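Local coordinates for protein erythromycin dehydratase (Saccharopolyspora erythraea, PDB 3EL6) that probably dehydrates beta-hydroxyacyl intermediates carried on an acyl carrier protein during assembly of the erythromycin polyketide, using a double hotdog fold, at residues A[52-58]-A[114-120]; A[205-210]-A[238-242]; A[257-261]-A[290-294]; A[214-218]-A[264-268]. All coordinates share one frame; numbering follows the deposited sequence.

In the fold
Running from the N terminus, contact 1 comes first and stands apart: it pairs strand 52-58 with strand 114-123, closing a loop that contains helix 79-93 in the first hotdog half. Contact 2 joins the 205-210 hairpin turn to the loop after helix 227-235 in the second half, about 36 Å from contact 1 between centres. Contact 4 starts farther along the same strand, 209-215, and spans helix 227-235 to reach strand 266-273, so it crosses contact 2. It also crosses contact 3, which pairs strand 251-259 with strand 290-299. Contacts 3 and 4 touch where V291 CG1 lies 4.1 Å from A264 CB.

Contact 1: residues A[52-58]-A[114-120]; sequences AVFTGRL and ALLRMSV
In the first hotdog half, A52-L58 and A114-V120 form a regular antiparallel pair whose short axes run at 154° to each other, 4.4 Å apart at closest approach, with register from A52-V120 to L58-A114. Backbone bonds alternate along it: F54 N to M118 O is 2.9 Å and lies in the carbonyl plane, whereas L116 N comes to G56 O from above the carbonyl plane of G56. On the face of F54, the methyl CE of M118, turned back by chi3 of -70°, sits 3.8 Å from F54 CB, and V120 CG2 lies at the ring edge, 4.0 Å from F54 CE1. Farther along, L58 and L116 cross at about a right angle with their CD1 atoms tightly packed at 3.4 Å. The other face is more polar. R117 bends at chi2 and chi3, which brings CD to 3.4 Å from V53 CG1 and NE to 2.8 Å from T55 OG1, a weak bond at 129°. Its NH1 goes on to D45 O of the second subunit, and R57 NH2 bonds S28 O of that subunit. The pair thus lies between strands 40-45 and 129-137, with F54, L116 and M118 against helix 79-93 and the face of V53, T55, R117 and S119 at the dimer partner.

Contact 2: residues A[205-210]-A[238-242]; sequences RKDDSV and SLGAL
V210, L239 and R205 have the most surface buried where the tight 205-210 hairpin meets the loop after helix 227-235. V210 uses its two methyls differently. CG1, placed anti to the backbone N by a chi1 of 169°, packs 3.9 Å from L239 CB, the two side chains crossing at about a right angle. CG2 instead rests 3.7 Å from G240 CA, so one branch meets the L239 side chain and the other the G240 backbone. L239 itself also packs on L179 and on H182 of helix 182-188, which places this loop between the hairpin and that helix.

R205 covers the next part of the same loop. Its chain is extended from CG to NE, and the guanidinium lays one face over the G240-A241 peptide, with A241 N 3.6 Å from NH2. Two bonds made within the hairpin set the orientation of this plane. NE gives a fairly straight bond of 160° to D207 O, and NH2 forms a salt bridge with D208 OD1 at 3.1 Å; both acceptors lie at the edge, in the guanidinium plane. D207 and D208 are the corner residues of the type II' turn that K206 and S209 close through reciprocal backbone bonds.

Between the segments, a water donates to D208 O at 2.7 Å and accepts from A241 N at 2.8 Å. With no clear direct hydrogen bond between the segments, the chemistry is that of an apolar valine-leucine patch beside a guanidinium face, with a water-mediated link between backbones, while the salt bridge and the NE to D207 O bond, both within the hairpin, hold the guanidinium plane in place.

Contact 3: residues A[257-261]-A[290-294]; sequences VTLHA and LVATV
The antiparallel pairing of T258 with T293, in the second hotdog half, joins strand 251-259 to strand 290-299. Both backbone bonds of this pair are made, T258 N to T293 O at 2.8 Å and T293 N to T258 O at 3.0 Å. V257-V294 and L259-A292 flank it as non-hydrogen-bonded pairs. Both threonines set OG1 between their backbone N and carbonyl carbon (chi1 73° and 62°), which turns the two hydroxyls toward each other across the strands. The modelled OG1-OG1 distance is very short, so its exact value is doubtful. H260 NE2 gives a weak bond to T258 OG1. The same imidazole approaches L290 obliquely, and H260 CD2 lies 3.4 Å from L290 CD2. At a classic beta bulge, where V291 and A292 both face V283 of the next strand, V291 O takes H260 N at 2.7 Å, the donor lying above the carbonyl plane, and A261 N more weakly at 3.4 Å. V257 and L259 pack on L87 of helix 79-93. The chemistry implies two unlike faces, with the threonine hydroxyls and the imidazole, loosely linked and flanked by L290, on that of T258 and T293, and V257, L259, A292 and V294 on the other, and one bulge carbonyl shared by two amides where strand 251-259 ends.

Contact 4: residues A[214-218]-A[264-268]; sequences VSIAA and ATSVR. With SO4 (sulfate ion), chain B.
Backbone hydrogen bonds make up the core of this contact, joining V214 to V267 and I216 to T265. V267 N reaches V214 O at 2.9 Å and V214 N returns a bond to V267 O at 3.0 Å. Two residues on, I216 N meets T265 O at 2.9 Å. Between them S215 and S266 form a non-hydrogen-bonded pair with S215 CA 3.1 Å from T265 O.

Apolar contacts lie beside these bonds. V267 CG2, set between its backbone N and carbonyl carbon by a chi1 of -65° for CG1, comes 4.1 Å from V214 CB, and both valines pack on L229 of helix 227-235. T265 crosses I216 at about a right angle, and its CG2 methyl reaches A218 CA at 3.7 Å.

Water joins the segments where the strands part: one molecule donates to I216 O and also bonds T265 OG1, 2.7 Å away.

The sulfate contact is separate from the strand pairing. The CB of R268 points away from 214-218; its extended chain offers both terminal nitrogens to a sulfate, probably from the crystallisation liquor. NH1 bonds sulfate O2 at 2.9 Å and 172°, NH2 bonds O1 at 171°, and the sulphur lies in the guanidinium plane; W169 makes a cation-pi contact with the same group. Backbone bonds thus hold the strand pair over the helix, water takes over at T265, and the arginine is able to grip an oxyanion with two nearly straight bonds.

Contact 1: residues A[52-58]-A[114-120]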
# COMPACT_ATOMS: atom_id res chain seq x y z
N ALA A 52 1.43 5.39 2.72
CA ALA A 52 0.26 5.16 1.96
C ALA A 52 0.61 4.82 0.53
O ALA A 52 1.69 5.18 0.07
CB ALA A 52 -0.65 6.39 2.01
N VAL A 53 -0.30 4.12 -0.16
CA VAL A 53 -0.14 3.88 -1.60
C VAL A 53 -1.34 4.45 -2.36
O VAL A 53 -2.49 4.28 -1.95
CB VAL A 53 0.00 2.36 -1.93
CG1 VAL A 53 0.29 2.15 -3.44
CG2 VAL A 53 1.10 1.75 -1.06
N PHE A 54 -1.05 5.14 -3.45
CA PHE A 54 -2.09 5.86 -4.25
C PHE A 54 -2.10 5.32 -5.65
O PHE A 54 -1.00 5.14 -6.21
CB PHE A 54 -1.74 7.39 -4.31
CG PHE A 54 -1.65 8.03 -2.95
CD1 PHE A 54 -0.43 8.09 -2.25
CD2 PHE A 54 -2.81 8.58 -2.35
CE1 PHE A 54 -0.34 8.67 -0.96
CE2 PHE A 54 -2.72 9.17 -1.05
CZ PHE A 54 -1.49 9.22 -0.37
N THR A 55 -3.28 5.05 -6.22
CA THR A 55 -3.29 4.65 -7.63
C THR A 55 -4.16 5.60 -8.48
O THR A 55 -5.08 6.23 -7.96
CB THR A 55 -3.59 3.15 -7.80
OG1 THR A 55 -2.83 2.43 -6.78
CG2 THR A 55 -3.17 2.61 -9.24
N GLY A 56 -3.77 5.78 -9.73
CA GLY A 56 -4.51 6.67 -10.64
C GLY A 56 -4.23 6.30 -12.08
O GLY A 56 -3.60 5.26 -12.38
N ARG A 57 -4.69 7.13 -13.01
CA ARG A 57 -4.65 6.78 -14.42
C ARG A 57 -4.71 8.08 -15.13
O ARG A 57 -5.42 8.96 -14.67
CB ARG A 57 -5.88 5.96 -14.75
CG ARG A 57 -5.82 5.26 -16.09
CD ARG A 57 -6.95 4.14 -16.19
NE ARG A 57 -6.64 2.95 -15.34
CZ ARG A 57 -7.48 2.34 -14.49
NH1 ARG A 57 -8.72 2.76 -14.32
NH2 ARG A 57 -7.06 1.29 -13.78
N LEU A 58 -3.93 8.21 -16.19
CA LEU A 58 -3.88 9.40 -17.05
C LEU A 58 -4.31 8.93 -18.44
O LEU A 58 -3.87 7.88 -18.89
CB LEU A 58 -2.42 9.84 -17.22
CG LEU A 58 -2.00 11.09 -16.47
CD1 LEU A 58 -2.84 11.26 -15.25
CD2 LEU A 58 -0.55 11.00 -16.16
N ALA A 114 -2.07 5.68 -19.29
CA ALA A 114 -1.03 5.17 -18.40
C ALA A 114 -1.60 5.00 -17.01
O ALA A 114 -2.48 5.78 -16.60
CB ALA A 114 0.17 6.16 -18.38
N LEU A 115 -1.18 3.95 -16.30
CA LEU A 115 -1.52 3.83 -14.90
C LEU A 115 -0.43 4.54 -14.12
O LEU A 115 0.72 4.59 -14.56
CB LEU A 115 -1.58 2.33 -14.48
CG LEU A 115 -2.67 1.54 -15.16
CD1 LEU A 115 -2.43 0.00 -15.09
CD2 LEU A 115 -3.95 1.88 -14.49
N LEU A 116 -0.78 5.03 -12.94
CA LEU A 116 0.13 5.76 -12.07
C LEU A 116 0.04 5.10 -10.69
O LEU A 116 -1.03 4.60 -10.28
CB LEU A 116 -0.39 7.19 -11.86
CG LEU A 116 -0.45 7.97 -13.16
CD1 LEU A 116 -1.34 9.26 -12.92
CD2 LEU A 116 0.95 8.24 -13.60
N ARG A 117 1.17 5.07 -10.00
CA ARG A 117 1.19 4.53 -8.62
C ARG A 117 2.21 5.33 -7.82
O ARG A 117 3.37 5.48 -8.23
CB ARG A 117 1.49 3.02 -8.69
CG ARG A 117 1.72 2.30 -7.34
CD ARG A 117 0.59 1.45 -6.72
NE ARG A 117 -0.58 1.00 -7.46
CZ ARG A 117 -0.81 -0.26 -7.76
NH1 ARG A 117 0.11 -1.21 -7.45
NH2 ARG A 117 -1.91 -0.60 -8.40
N MET A 118 1.78 5.92 -6.69
CA MET A 118 2.70 6.63 -5.82
C MET A 118 2.76 5.89 -4.50
O MET A 118 1.73 5.43 -4.03
CB MET A 118 2.21 8.07 -5.54
CG MET A 118 2.34 8.99 -6.71
SD MET A 118 1.88 10.59 -6.06
CE MET A 118 0.10 10.39 -5.80
N SER A 119 3.95 5.68 -3.97
CA SER A 119 4.14 5.01 -2.67
C SER A 119 4.84 5.96 -1.75
O SER A 119 5.89 6.48 -2.12
CB SER A 119 5.05 3.76 -2.79
OG SER A 119 4.65 2.98 -3.91
N VAL A 120 4.28 6.16 -0.56
CA VAL A 120 4.91 6.97 0.49
C VAL A 120 5.34 6.04 1.64
O VAL A 120 4.52 5.27 2.15
CB VAL A 120 3.95 8.02 0.99
CG1 VAL A 120 4.59 8.84 2.18
CG2 VAL A 120 3.61 8.99 -0.20

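Contact 2: residues A[205-210]-A[238-242]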
# COMPACT_ATOMS: atom_id res chain seq x y z
N ARG A 205 10.96 41.79 -17.37
CA ARG A 205 12.27 41.36 -16.91
C ARG A 205 12.93 42.53 -16.24
O ARG A 205 12.70 43.67 -16.64
CB ARG A 205 13.09 40.92 -18.10
CG ARG A 205 14.45 40.39 -17.76
CD ARG A 205 14.90 39.36 -18.79
NE ARG A 205 16.29 38.97 -18.55
CZ ARG A 205 17.01 38.23 -19.39
NH1 ARG A 205 16.45 37.80 -20.52
NH2 ARG A 205 18.27 37.92 -19.10
N LYS A 206 13.70 42.25 -15.21
CA LYS A 206 14.53 43.25 -14.55
C LYS A 206 15.83 42.53 -14.15
O LYS A 206 15.78 41.55 -13.41
CB LYS A 206 13.84 43.78 -13.31
CG LYS A 206 14.63 44.94 -12.69
CD LYS A 206 14.37 45.06 -11.22
CE LYS A 206 12.95 45.49 -10.95
NZ LYS A 206 12.74 45.53 -9.47
N ASP A 207 16.98 42.95 -14.67
CA ASP A 207 18.21 42.19 -14.44
C ASP A 207 17.98 40.79 -15.01
O ASP A 207 17.58 40.61 -16.18
CB ASP A 207 18.48 42.07 -12.93
CG ASP A 207 18.28 43.40 -12.18
OD1 ASP A 207 18.93 44.41 -12.58
OD2 ASP A 207 17.49 43.43 -11.19
N ASP A 208 18.25 39.78 -14.18
CA ASP A 208 18.00 38.42 -14.60
C ASP A 208 16.72 37.85 -13.94
O ASP A 208 16.49 36.66 -14.03
CB ASP A 208 19.22 37.52 -14.35
CG ASP A 208 20.33 37.73 -15.41
OD1 ASP A 208 20.00 38.11 -16.57
OD2 ASP A 208 21.52 37.49 -15.09
N SER A 209 15.93 38.69 -13.28
CA SER A 209 14.61 38.28 -12.75
C SER A 209 13.49 38.42 -13.80
O SER A 209 13.51 39.37 -14.59
CB SER A 209 14.25 39.13 -11.56
OG SER A 209 15.18 38.85 -10.51
N VAL A 210 12.53 37.50 -13.78
CA VAL A 210 11.44 37.47 -14.74
C VAL A 210 10.16 37.52 -13.95
O VAL A 210 10.05 36.83 -12.92
CB VAL A 210 11.50 36.14 -15.55
CG1 VAL A 210 10.21 35.94 -16.37
CG2 VAL A 210 12.76 36.08 -16.42
N SER A 238 12.06 29.84 -19.38
CA SER A 238 12.45 30.05 -20.76
C SER A 238 12.63 31.54 -21.12
O SER A 238 13.22 31.86 -22.15
CB SER A 238 11.45 29.40 -21.72
OG SER A 238 10.25 30.18 -21.83
N LEU A 239 12.15 32.43 -20.26
CA LEU A 239 12.16 33.87 -20.55
C LEU A 239 13.40 34.60 -20.02
O LEU A 239 13.60 35.79 -20.31
CB LEU A 239 10.92 34.54 -19.95
CG LEU A 239 9.57 34.01 -20.46
CD1 LEU A 239 8.41 34.71 -19.74
CD2 LEU A 239 9.47 34.18 -21.98
N GLY A 240 14.21 33.90 -19.23
CA GLY A 240 15.35 34.53 -18.55
C GLY A 240 16.65 34.15 -19.22
O GLY A 240 16.66 33.63 -20.35
N ALA A 241 17.76 34.40 -18.53
CA ALA A 241 19.08 34.03 -19.04
C ALA A 241 19.13 32.54 -19.34
O ALA A 241 20.03 32.06 -20.02
CB ALA A 241 20.17 34.40 -18.04
N LEU A 242 18.16 31.78 -18.84
CA LEU A 242 18.17 30.34 -19.11
C LEU A 242 17.76 29.98 -20.53
O LEU A 242 18.40 29.13 -21.15
CB LEU A 242 17.33 29.56 -18.08
CG LEU A 242 18.10 29.00 -16.88
CD1 LEU A 242 18.89 30.08 -16.19
CD2 LEU A 242 17.16 28.31 -15.90
O HOH W 1 17.32 34.84 -15.81

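Contact 3: residues A[257-261]-A[290-294]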
# COMPACT_ATOMS: atom_id res chain seq x y z
N VAL A 257 9.30 22.54 -2.71
CA VAL A 257 8.09 23.09 -3.28
C VAL A 257 7.12 23.22 -2.17
O VAL A 257 6.75 22.21 -1.52
CB VAL A 257 7.48 22.13 -4.39
CG1 VAL A 257 6.27 22.85 -5.00
CG2 VAL A 257 8.59 21.84 -5.40
N THR A 258 6.70 24.45 -1.87
CA THR A 258 5.72 24.65 -0.81
C THR A 258 4.42 25.23 -1.38
O THR A 258 4.46 26.09 -2.27
CB THR A 258 6.25 25.64 0.31
OG1 THR A 258 6.25 26.98 -0.24
CG2 THR A 258 7.69 25.25 0.74
N LEU A 259 3.28 24.82 -0.81
CA LEU A 259 2.00 25.20 -1.29
C LEU A 259 1.27 25.87 -0.16
O LEU A 259 1.17 25.33 0.94
CB LEU A 259 1.28 23.93 -1.87
CG LEU A 259 0.01 23.90 -2.71
CD1 LEU A 259 0.21 24.73 -3.99
CD2 LEU A 259 -0.18 22.41 -3.05
N HIS A 260 0.77 27.07 -0.41
CA HIS A 260 0.02 27.78 0.59
C HIS A 260 -1.45 27.97 0.26
O HIS A 260 -2.21 28.37 1.08
CB HIS A 260 0.73 29.10 0.90
CG HIS A 260 2.18 28.92 1.22
ND1 HIS A 260 2.61 28.48 2.45
CD2 HIS A 260 3.28 29.01 0.45
CE1 HIS A 260 3.92 28.36 2.44
NE2 HIS A 260 4.36 28.70 1.24
N ALA A 261 -1.84 27.72 -1.00
CA ALA A 261 -3.19 27.87 -1.41
C ALA A 261 -3.44 26.77 -2.45
O ALA A 261 -2.58 26.53 -3.29
CB ALA A 261 -3.38 29.25 -2.05
N LEU A 290 0.51 34.75 -1.05
CA LEU A 290 1.46 33.74 -1.49
C LEU A 290 0.68 32.46 -1.77
O LEU A 290 -0.21 32.05 -0.99
CB LEU A 290 2.50 33.45 -0.39
CG LEU A 290 3.68 32.58 -0.79
CD1 LEU A 290 4.53 33.20 -1.91
CD2 LEU A 290 4.56 32.18 0.42
N VAL A 291 1.03 31.81 -2.88
CA VAL A 291 0.34 30.59 -3.29
C VAL A 291 1.34 29.43 -3.25
O VAL A 291 0.99 28.34 -2.78
CB VAL A 291 -0.28 30.73 -4.73
CG1 VAL A 291 -0.76 29.35 -5.26
CG2 VAL A 291 -1.49 31.72 -4.66
N ALA A 292 2.56 29.65 -3.73
CA ALA A 292 3.56 28.58 -3.72
C ALA A 292 4.97 29.15 -3.84
O ALA A 292 5.17 30.23 -4.39
CB ALA A 292 3.26 27.60 -4.88
N THR A 293 5.97 28.40 -3.34
CA THR A 293 7.38 28.69 -3.60
C THR A 293 8.12 27.46 -4.02
O THR A 293 7.68 26.32 -3.72
CB THR A 293 8.09 29.27 -2.35
OG1 THR A 293 8.07 28.31 -1.28
CG2 THR A 293 7.38 30.53 -1.86
N VAL A 294 9.22 27.65 -4.76
CA VAL A 294 10.08 26.59 -5.19
C VAL A 294 11.48 27.14 -4.97
O VAL A 294 11.88 28.21 -5.53
CB VAL A 294 9.92 26.25 -6.71
CG1 VAL A 294 11.02 25.19 -7.17
CG2 VAL A 294 8.47 25.80 -7.05

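Contact 4: residues A[214-218]-A[264-268]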
# COMPACT_ATOMS: atom_id res chain seq x y z
N VAL A 214 0.30 34.28 -15.28
CA VAL A 214 0.14 32.94 -15.85
C VAL A 214 -1.27 32.51 -15.43
O VAL A 214 -1.63 32.65 -14.28
CB VAL A 214 1.18 32.00 -15.27
CG1 VAL A 214 0.90 30.64 -15.81
CG2 VAL A 214 2.61 32.44 -15.67
N SER A 215 -2.09 32.00 -16.35
CA SER A 215 -3.47 31.62 -15.98
C SER A 215 -4.00 30.62 -17.03
O SER A 215 -3.51 30.58 -18.16
CB SER A 215 -4.45 32.80 -15.89
OG SER A 215 -4.51 33.47 -17.17
N ILE A 216 -4.93 29.79 -16.58
CA ILE A 216 -5.59 28.83 -17.41
C ILE A 216 -7.07 28.97 -17.13
O ILE A 216 -7.49 29.65 -16.20
CB ILE A 216 -5.13 27.37 -17.08
CG1 ILE A 216 -5.43 27.03 -15.62
CG2 ILE A 216 -3.64 27.20 -17.43
CD1 ILE A 216 -5.29 25.51 -15.34
N ALA A 217 -7.92 28.34 -17.93
CA ALA A 217 -9.31 28.34 -17.58
C ALA A 217 -9.64 27.29 -16.48
O ALA A 217 -9.27 26.13 -16.60
CB ALA A 217 -10.16 28.10 -18.82
N ALA A 218 -10.39 27.68 -15.47
CA ALA A 218 -10.84 26.72 -14.42
C ALA A 218 -11.51 25.46 -15.00
O ALA A 218 -12.31 25.54 -15.93
CB ALA A 218 -11.74 27.41 -13.41
N ALA A 264 -5.74 27.29 -7.44
CA ALA A 264 -5.42 28.50 -8.17
C ALA A 264 -5.55 28.18 -9.67
O ALA A 264 -5.16 27.08 -10.13
CB ALA A 264 -3.97 29.00 -7.83
N THR A 265 -6.12 29.13 -10.43
CA THR A 265 -6.04 29.04 -11.91
C THR A 265 -5.41 30.30 -12.52
O THR A 265 -5.27 30.39 -13.73
CB THR A 265 -7.41 28.88 -12.56
OG1 THR A 265 -8.27 29.95 -12.15
CG2 THR A 265 -8.06 27.50 -12.18
N SER A 266 -5.05 31.27 -11.68
CA SER A 266 -4.52 32.54 -12.15
C SER A 266 -3.52 33.03 -11.11
O SER A 266 -3.93 33.22 -9.94
CB SER A 266 -5.65 33.55 -12.29
OG SER A 266 -5.14 34.78 -12.77
N VAL A 267 -2.25 33.19 -11.49
CA VAL A 267 -1.21 33.51 -10.52
C VAL A 267 -0.24 34.52 -11.13
O VAL A 267 -0.26 34.77 -12.34
CB VAL A 267 -0.43 32.23 -10.09
CG1 VAL A 267 -1.41 31.27 -9.31
CG2 VAL A 267 0.27 31.57 -11.32
N ARG A 268 0.61 35.12 -10.29
CA ARG A 268 1.74 35.90 -10.75
C ARG A 268 3.01 35.17 -10.30
O ARG A 268 3.04 34.58 -9.22
CB ARG A 268 1.70 37.29 -10.09
CG ARG A 268 0.43 38.12 -10.48
CD ARG A 268 0.22 39.42 -9.64
NE ARG A 268 -0.76 40.24 -10.35
CZ ARG A 268 -1.14 41.48 -10.02
NH1 ARG A 268 -0.66 42.08 -8.94
NH2 ARG A 268 -2.02 42.11 -10.79
S SO4 B . -2.51 45.46 -8.87
O1 SO4 B . -2.71 45.05 -10.27
O2 SO4 B . -1.28 44.87 -8.32
O3 SO4 B . -2.43 46.93 -8.82
O4 SO4 B . -3.67 45.03 -8.08
O HOH W 2 -8.53 31.45 -14.33